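Local structure of putative cell adhesion protein (Bacteroides eggerthii, 4GPV) at residues G114-N119 against S124-T129; L131-E136 against W338-V343; A158-I163 against A183-A188. The protein probably serves as a structural subunit of cell-surface fimbriae (pili) of the FimA type, taking part in adhesion of the bacterium. All coordinates share one frame; numbering follows the deposited sequence.

Contact 1. Residues G114-N119 against S124-T129; sequences GSLMDN and STQTKT
T125 reaches back to the chain leaving strand 113-115 and binds two successive carbonyls, those of S115 and L116. Its CB lies 3.7 Å from S115 O. From there the side chain divides. OG1, placed between the backbone N and the carbonyl carbon (chi1 57°), donates to S115 O at 3.0 Å; it arrives in the carbonyl plane with a C=O...donor angle of 146°. The same OG1 accepts a hydrogen bond from Q126 NE2, which holds it in the plane of the amide: one bond given and one received, which together would restrict its rotation. The other branch, T125 CG2, lies 3.3 Å from S115 O and packs against the M117 backbone, 3.8 Å from M117 C, and near D118 N. The T125 backbone adds a second grip: its N bonds to L116 O at 2.9 Å, nearly straight at the hydrogen, although the donor stands 39° above the carbonyl plane.

S124 OG approaches the same acceptor, 3.0 Å from L116 O. This hydroxyl also receives the N-H of Q126, forming an ST turn at the start of 124-129. On the apolar flank, L116 CD1 lies 4.0 Å from Q126 CG, the two side chains crossing at about a right angle, while the bent chain of selenomethionine M117 brings SE to 3.6 Å from S124 CA. M117 and S124 form a single beta bridge, an isolated pairing within an otherwise irregular chain reversal.

G114 remains hydrogen-bonded through its backbone to G192 of strand 176-193. Y208 of strand 207-209 touches S115, L116 and M117; F252 and T251 meet L116, and Y250 of strand 247-251 packs on Q126, placing the turn between elements of both beta sheets.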
# COMPACT_ATOMS: atom_id res chain seq x y z
N GLY A 114 -4.32 -6.30 -8.98
CA GLY A 114 -2.88 -6.39 -9.18
C GLY A 114 -2.24 -6.96 -7.92
O GLY A 114 -2.88 -6.95 -6.86
N SER A 115 -1.00 -7.45 -8.02
CA SER A 115 -0.37 -8.01 -6.81
C SER A 115 0.59 -7.03 -6.24
O SER A 115 1.09 -6.17 -6.97
CB SER A 115 0.33 -9.33 -7.12
OG SER A 115 -0.67 -10.32 -7.30
N LEU A 116 0.87 -7.16 -4.93
CA LEU A 116 1.81 -6.20 -4.33
C LEU A 116 3.23 -6.45 -4.81
O LEU A 116 4.05 -5.53 -4.78
CB LEU A 116 1.74 -6.27 -2.79
CG LEU A 116 2.59 -5.28 -1.99
CD1 LEU A 116 2.18 -3.83 -2.24
CD2 LEU A 116 2.49 -5.63 -0.49
N MSE A 117 3.55 -7.70 -5.19
CA MSE A 117 4.88 -8.05 -5.68
C MSE A 117 4.82 -8.52 -7.11
O MSE A 117 3.78 -9.03 -7.56
CB MSE A 117 5.57 -9.16 -4.84
CG MSE A 117 5.62 -8.88 -3.35
SE MSE A 117 6.82 -7.42 -2.95
CE MSE A 117 6.05 -6.90 -1.21
N ASP A 118 5.95 -8.39 -7.82
CA ASP A 118 6.05 -8.87 -9.19
C ASP A 118 6.13 -10.43 -9.17
O ASP A 118 6.02 -11.00 -8.09
CB ASP A 118 7.23 -8.20 -9.92
CG ASP A 118 8.62 -8.61 -9.52
OD1 ASP A 118 8.76 -9.59 -8.74
OD2 ASP A 118 9.59 -8.00 -10.03
N ASN A 119 6.33 -11.12 -10.33
CA ASN A 119 6.31 -12.59 -10.28
C ASN A 119 7.54 -13.27 -9.62
O ASN A 119 7.55 -14.50 -9.48
CB ASN A 119 6.01 -13.22 -11.66
CG ASN A 119 6.96 -12.88 -12.78
OD1 ASN A 119 7.97 -12.19 -12.59
ND2 ASN A 119 6.68 -13.42 -13.98
N SER A 124 8.61 -5.20 -5.15
CA SER A 124 7.28 -4.59 -5.13
C SER A 124 6.89 -3.96 -6.46
O SER A 124 7.74 -3.43 -7.19
CB SER A 124 7.17 -3.53 -4.04
OG SER A 124 5.79 -3.23 -3.85
N THR A 125 5.58 -3.99 -6.75
CA THR A 125 5.01 -3.30 -7.89
C THR A 125 4.93 -1.80 -7.57
O THR A 125 4.79 -0.97 -8.49
CB THR A 125 3.63 -3.85 -8.23
OG1 THR A 125 2.77 -3.74 -7.08
CG2 THR A 125 3.68 -5.28 -8.75
N GLN A 126 4.98 -1.48 -6.25
CA GLN A 126 4.88 -0.10 -5.73
C GLN A 126 6.27 0.43 -5.37
O GLN A 126 6.97 -0.15 -4.55
CB GLN A 126 3.93 -0.03 -4.51
CG GLN A 126 2.56 -0.68 -4.72
CD GLN A 126 1.86 -0.12 -5.95
OE1 GLN A 126 1.53 1.05 -6.01
NE2 GLN A 126 1.74 -0.93 -6.99
N THR A 127 6.70 1.51 -6.03
CA THR A 127 8.00 2.13 -5.74
C THR A 127 7.76 3.63 -5.59
O THR A 127 6.77 4.14 -6.11
CB THR A 127 9.04 1.81 -6.83
OG1 THR A 127 8.61 2.34 -8.08
CG2 THR A 127 9.29 0.27 -7.01
N LYS A 128 8.71 4.36 -4.97
CA LYS A 128 8.56 5.81 -4.82
C LYS A 128 8.36 6.51 -6.17
O LYS A 128 7.65 7.52 -6.23
CB LYS A 128 9.79 6.43 -4.12
CG LYS A 128 9.54 7.84 -3.59
N THR A 129 8.94 5.96 -7.26
CA THR A 129 8.83 6.55 -8.59
C THR A 129 7.70 5.94 -9.43
O THR A 129 7.58 6.32 -10.58
CB THR A 129 10.16 6.40 -9.33
OG1 THR A 129 10.51 5.01 -9.37
CG2 THR A 129 11.28 7.21 -8.68

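Contact 2. Residues L131-E136 against W338-V343; sequences LWMSGE and WVTQPV
Facing strands of a curled beta sheet meet here through their side chains, as in the interior of a beta sandwich: L131, just before strand 133-138, and M133, its first residue, point toward W338 and T340 near the end of strand 329-343. The CA atoms of M133 and T340 are 8.3 Å apart, too far for backbone pairing, and each strand takes its backbone partners elsewhere: M133 bonds to A90 and S134 to S154, while W338 bonds to G296.

Two small apolar clusters make up the contact. In one, L131 crosses the side chain of W338 at about a right angle, and its CD1 comes to rest 3.8 Å from CZ2 and 3.9 Å from CH2, beside the CZ2-CH2 bond of the six-membered ring, which it approaches on a slant. The indole is fixed independently, by a stack on F155 and by a hydrogen bond from NE1 to E43. In the other, the side chains of selenomethionine M133 and T340 run antiparallel alongside one another. F155 of strand 146-169 also touches L131, M133 and T340, joining both clusters into one buried core.

T340 divides its branches by polarity. OG1 is hydrogen-bonded to L153 O, which satisfies the polar end, whereas CG2, anti to the carbonyl carbon, is given to the apolar side. M133 runs out extended as far as its SE and then bends at chi3 (-93°); that selenium lies 3.7 Å from T340 CG2 and 4.5 Å from P342 CG.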
# COMPACT_ATOMS: atom_id res chain seq x y z
N LEU A 131 3.78 4.60 -8.42
CA LEU A 131 2.70 4.20 -7.53
C LEU A 131 1.40 4.06 -8.33
O LEU A 131 1.04 4.97 -9.06
CB LEU A 131 2.52 5.22 -6.37
CG LEU A 131 3.68 5.26 -5.38
CD1 LEU A 131 3.59 6.48 -4.48
CD2 LEU A 131 3.75 3.94 -4.59
N TRP A 132 0.70 2.94 -8.18
CA TRP A 132 -0.56 2.76 -8.90
C TRP A 132 -1.59 3.75 -8.37
O TRP A 132 -1.66 3.95 -7.16
CB TRP A 132 -1.11 1.33 -8.71
CG TRP A 132 -0.31 0.25 -9.38
CD1 TRP A 132 0.66 0.40 -10.33
CD2 TRP A 132 -0.48 -1.17 -9.20
NE1 TRP A 132 1.15 -0.83 -10.70
CE2 TRP A 132 0.45 -1.82 -10.04
CE3 TRP A 132 -1.32 -1.95 -8.38
CZ2 TRP A 132 0.58 -3.21 -10.09
CZ3 TRP A 132 -1.18 -3.35 -8.41
CH2 TRP A 132 -0.25 -3.96 -9.27
N MSE A 133 -2.36 4.37 -9.27
CA MSE A 133 -3.44 5.30 -8.94
C MSE A 133 -4.62 5.00 -9.81
O MSE A 133 -4.46 4.47 -10.92
CB MSE A 133 -3.02 6.76 -9.15
CG MSE A 133 -1.88 7.20 -8.20
SE MSE A 133 -1.28 8.99 -8.64
CE MSE A 133 0.15 8.60 -9.84
N SER A 134 -5.81 5.26 -9.30
CA SER A 134 -6.99 5.01 -10.10
C SER A 134 -8.08 6.00 -9.75
O SER A 134 -8.08 6.62 -8.69
CB SER A 134 -7.46 3.56 -9.94
OG SER A 134 -8.04 3.37 -8.66
N GLY A 135 -9.01 6.16 -10.66
CA GLY A 135 -10.13 7.07 -10.46
C GLY A 135 -11.18 6.86 -11.52
O GLY A 135 -10.94 6.15 -12.49
N GLU A 136 -12.36 7.49 -11.34
CA GLU A 136 -13.42 7.31 -12.34
C GLU A 136 -14.31 8.53 -12.36
O GLU A 136 -14.41 9.23 -11.35
CB GLU A 136 -14.26 6.04 -12.05
CG GLU A 136 -15.08 6.12 -10.77
CD GLU A 136 -15.65 4.81 -10.26
OE1 GLU A 136 -14.88 4.03 -9.66
OE2 GLU A 136 -16.87 4.59 -10.41
N TRP A 338 -3.50 10.02 2.53
CA TRP A 338 -2.35 10.01 1.62
C TRP A 338 -2.86 10.58 0.31
O TRP A 338 -3.64 9.95 -0.39
CB TRP A 338 -1.79 8.58 1.49
CG TRP A 338 -0.46 8.50 0.79
CD1 TRP A 338 0.52 9.45 0.75
CD2 TRP A 338 0.10 7.33 0.19
NE1 TRP A 338 1.60 8.99 0.04
CE2 TRP A 338 1.39 7.68 -0.29
CE3 TRP A 338 -0.40 6.04 -0.09
CZ2 TRP A 338 2.20 6.77 -1.00
CZ3 TRP A 338 0.40 5.14 -0.80
CH2 TRP A 338 1.70 5.50 -1.21
N VAL A 339 -2.55 11.86 0.06
CA VAL A 339 -3.10 12.61 -1.06
C VAL A 339 -2.14 12.58 -2.25
O VAL A 339 -0.94 12.82 -2.11
CB VAL A 339 -3.37 14.06 -0.57
CG1 VAL A 339 -3.68 15.02 -1.72
CG2 VAL A 339 -4.49 14.09 0.46
N THR A 340 -2.70 12.30 -3.43
CA THR A 340 -1.95 12.31 -4.67
C THR A 340 -1.80 13.75 -5.13
O THR A 340 -2.77 14.52 -5.09
CB THR A 340 -2.68 11.51 -5.78
OG1 THR A 340 -3.93 12.15 -6.00
CG2 THR A 340 -2.90 10.05 -5.43
N GLN A 341 -0.63 14.09 -5.62
CA GLN A 341 -0.43 15.39 -6.28
C GLN A 341 0.22 15.01 -7.63
O GLN A 341 1.45 15.03 -7.72
CB GLN A 341 0.38 16.36 -5.40
CG GLN A 341 0.18 17.82 -5.78
CD GLN A 341 0.33 18.74 -4.59
OE1 GLN A 341 1.39 18.85 -3.97
NE2 GLN A 341 -0.75 19.44 -4.24
N PRO A 342 -0.58 14.47 -8.60
CA PRO A 342 -0.01 13.97 -9.86
C PRO A 342 0.82 15.01 -10.62
O PRO A 342 0.40 16.15 -10.76
CB PRO A 342 -1.24 13.55 -10.68
CG PRO A 342 -2.27 13.25 -9.66
CD PRO A 342 -2.05 14.33 -8.63
N VAL A 343 2.02 14.60 -11.03
CA VAL A 343 2.95 15.44 -11.79
C VAL A 343 3.42 14.69 -13.06
O VAL A 343 3.29 13.45 -13.15
CB VAL A 343 4.15 15.97 -10.93
CG1 VAL A 343 3.68 16.99 -9.90
CG2 VAL A 343 4.93 14.83 -10.27

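Contact 3. Residues A158-I163 against A183-A188; sequences AKIQLI and AVLLFA
I160 and L162 on one strand face L185 and A183 on another, in two purely apolar meetings between beta sheets. I160 extends its longer branch across the gap, CG1 anti to the carbonyl carbon and chi2 at 167°, and the terminal CD1 stops 3.9 Å from L185 CD1. Methyl meets methyl, with the two side chains crossing obliquely. Two residues on, L162 sends CD2 to 3.8 Å from the CB of A183. The short alanine is matched by a strand approach that is closer here: the CA atoms of L162 and A183 are 8.3 Å apart, against 9.2 Å for I160 and L185. L263 of strand 262-271 touches I160, L162 and L185, extending the apolar layer within the same sheet as 183-188.

Backbone bonding belongs to each sheet separately. Strand 146-169 is paired here on one edge with strand 247-251, through A158 to T251 and I160 to F249, and on the other with strand 297-306, through K159 and Q161 to Y299. In 183-188 the regular strand is interrupted after L186, where F187 adopts positive phi (60°) and, with A188, faces Y208 in a G1 beta bulge.

Charge lies on the other face of strand 146-169. K159 NZ makes salt bridges with E43 and D41, its side chain directed away from the apolar layer.

Both segments fall in the FimA-like C-terminal family region, of the transthyretin clan, and the packing joins two sheets, consistent with a transthyretin-like beta sandwich. With only methyl groups touching, cohesion comes from dispersion and the exclusion of water, and side-chain size, rather than directional bonding, is likely to influence the local spacing of the sheets.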
# COMPACT_ATOMS: atom_id res chain seq x y z
N ALA A 158 -1.48 1.85 0.49
CA ALA A 158 -1.29 2.59 1.72
C ALA A 158 0.21 2.68 1.96
O ALA A 158 0.98 1.86 1.43
CB ALA A 158 -1.98 1.86 2.89
N LYS A 159 0.64 3.62 2.77
CA LYS A 159 2.04 3.78 3.11
C LYS A 159 2.20 3.67 4.62
O LYS A 159 1.38 4.23 5.37
CB LYS A 159 2.51 5.17 2.62
CG LYS A 159 3.98 5.45 2.84
CD LYS A 159 4.37 6.76 2.13
CE LYS A 159 4.54 7.94 3.02
NZ LYS A 159 4.91 9.16 2.23
N ILE A 160 3.23 2.94 5.06
CA ILE A 160 3.51 2.79 6.51
C ILE A 160 4.92 3.29 6.77
O ILE A 160 5.84 2.75 6.18
CB ILE A 160 3.33 1.31 6.97
CG1 ILE A 160 1.87 0.83 6.73
CG2 ILE A 160 3.71 1.16 8.48
CD1 ILE A 160 1.71 -0.69 6.85
N GLN A 161 5.10 4.28 7.67
CA GLN A 161 6.42 4.81 8.01
C GLN A 161 6.75 4.42 9.44
O GLN A 161 5.86 4.45 10.29
CB GLN A 161 6.44 6.35 7.92
CG GLN A 161 6.52 6.85 6.49
CD GLN A 161 6.36 8.35 6.42
OE1 GLN A 161 5.25 8.89 6.55
NE2 GLN A 161 7.46 9.05 6.23
N LEU A 162 8.03 4.13 9.72
CA LEU A 162 8.47 3.77 11.06
C LEU A 162 9.46 4.78 11.61
O LEU A 162 10.45 5.10 10.95
CB LEU A 162 9.10 2.35 11.04
CG LEU A 162 9.75 1.87 12.32
CD1 LEU A 162 8.72 1.76 13.46
CD2 LEU A 162 10.50 0.55 12.11
N ILE A 163 9.17 5.28 12.83
CA ILE A 163 10.04 6.15 13.63
C ILE A 163 10.44 5.35 14.88
O ILE A 163 9.56 4.95 15.65
CB ILE A 163 9.35 7.50 14.00
CG1 ILE A 163 9.04 8.32 12.73
CG2 ILE A 163 10.18 8.32 14.99
CD1 ILE A 163 8.11 9.48 12.99
N ALA A 183 13.71 -4.01 10.09
CA ALA A 183 12.35 -3.52 10.21
C ALA A 183 11.58 -4.36 9.20
O ALA A 183 11.97 -4.43 8.02
CB ALA A 183 12.27 -2.02 9.89
N VAL A 184 10.55 -5.06 9.66
CA VAL A 184 9.83 -6.01 8.78
C VAL A 184 8.33 -5.73 8.74
O VAL A 184 7.77 -5.22 9.69
CB VAL A 184 10.09 -7.50 9.20
CG1 VAL A 184 11.57 -7.89 9.08
CG2 VAL A 184 9.55 -7.80 10.61
N LEU A 185 7.70 -6.04 7.61
CA LEU A 185 6.26 -5.96 7.48
C LEU A 185 5.78 -7.37 7.35
O LEU A 185 6.21 -8.09 6.46
CB LEU A 185 5.80 -5.07 6.29
CG LEU A 185 4.31 -4.67 6.34
CD1 LEU A 185 4.02 -3.73 7.57
CD2 LEU A 185 3.91 -3.96 5.03
N LEU A 186 4.87 -7.76 8.23
CA LEU A 186 4.33 -9.12 8.20
C LEU A 186 2.92 -9.07 7.70
O LEU A 186 2.15 -8.19 8.12
CB LEU A 186 4.41 -9.79 9.61
CG LEU A 186 5.73 -9.64 10.40
CD1 LEU A 186 5.61 -10.37 11.79
CD2 LEU A 186 6.92 -10.19 9.58
N PHE A 187 2.56 -10.00 6.78
CA PHE A 187 1.19 -10.12 6.29
C PHE A 187 0.70 -8.85 5.63
O PHE A 187 -0.37 -8.34 5.94
CB PHE A 187 0.20 -10.55 7.40
CG PHE A 187 0.75 -11.75 8.14
CD1 PHE A 187 1.00 -12.93 7.47
CD2 PHE A 187 1.13 -11.64 9.47
CE1 PHE A 187 1.60 -14.01 8.12
CE2 PHE A 187 1.72 -12.72 10.13
CZ PHE A 187 1.96 -13.90 9.44
N ALA A 188 1.48 -8.40 4.64
CA ALA A 188 1.05 -7.33 3.73
C ALA A 188 -0.02 -7.93 2.81
O ALA A 188 0.22 -9.00 2.26
CB ALA A 188 2.25 -6.89 2.88

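How the contacts relate
The three contacts adjoin one another. Contact 1 and contact 2, with centres about 15 Å apart, meet at W132: its N bonds to Q126 OE1, and its ring packs against G114 and S115, with W132 CZ3 3.6 Å from G114 CA and CH2 3.5 Å from S115 O. Contact 1 also lies about 15 Å, centre to centre, from contact 3, and touches it where L116 CD2 comes 3.6 Å from A188 CB. Contacts 2 and 3 are about 20 Å apart between centres but join through W338, whose CZ2 is 3.8 Å from K159 CD. Along the chain, contact 3 is nested within the span closed by contact 2.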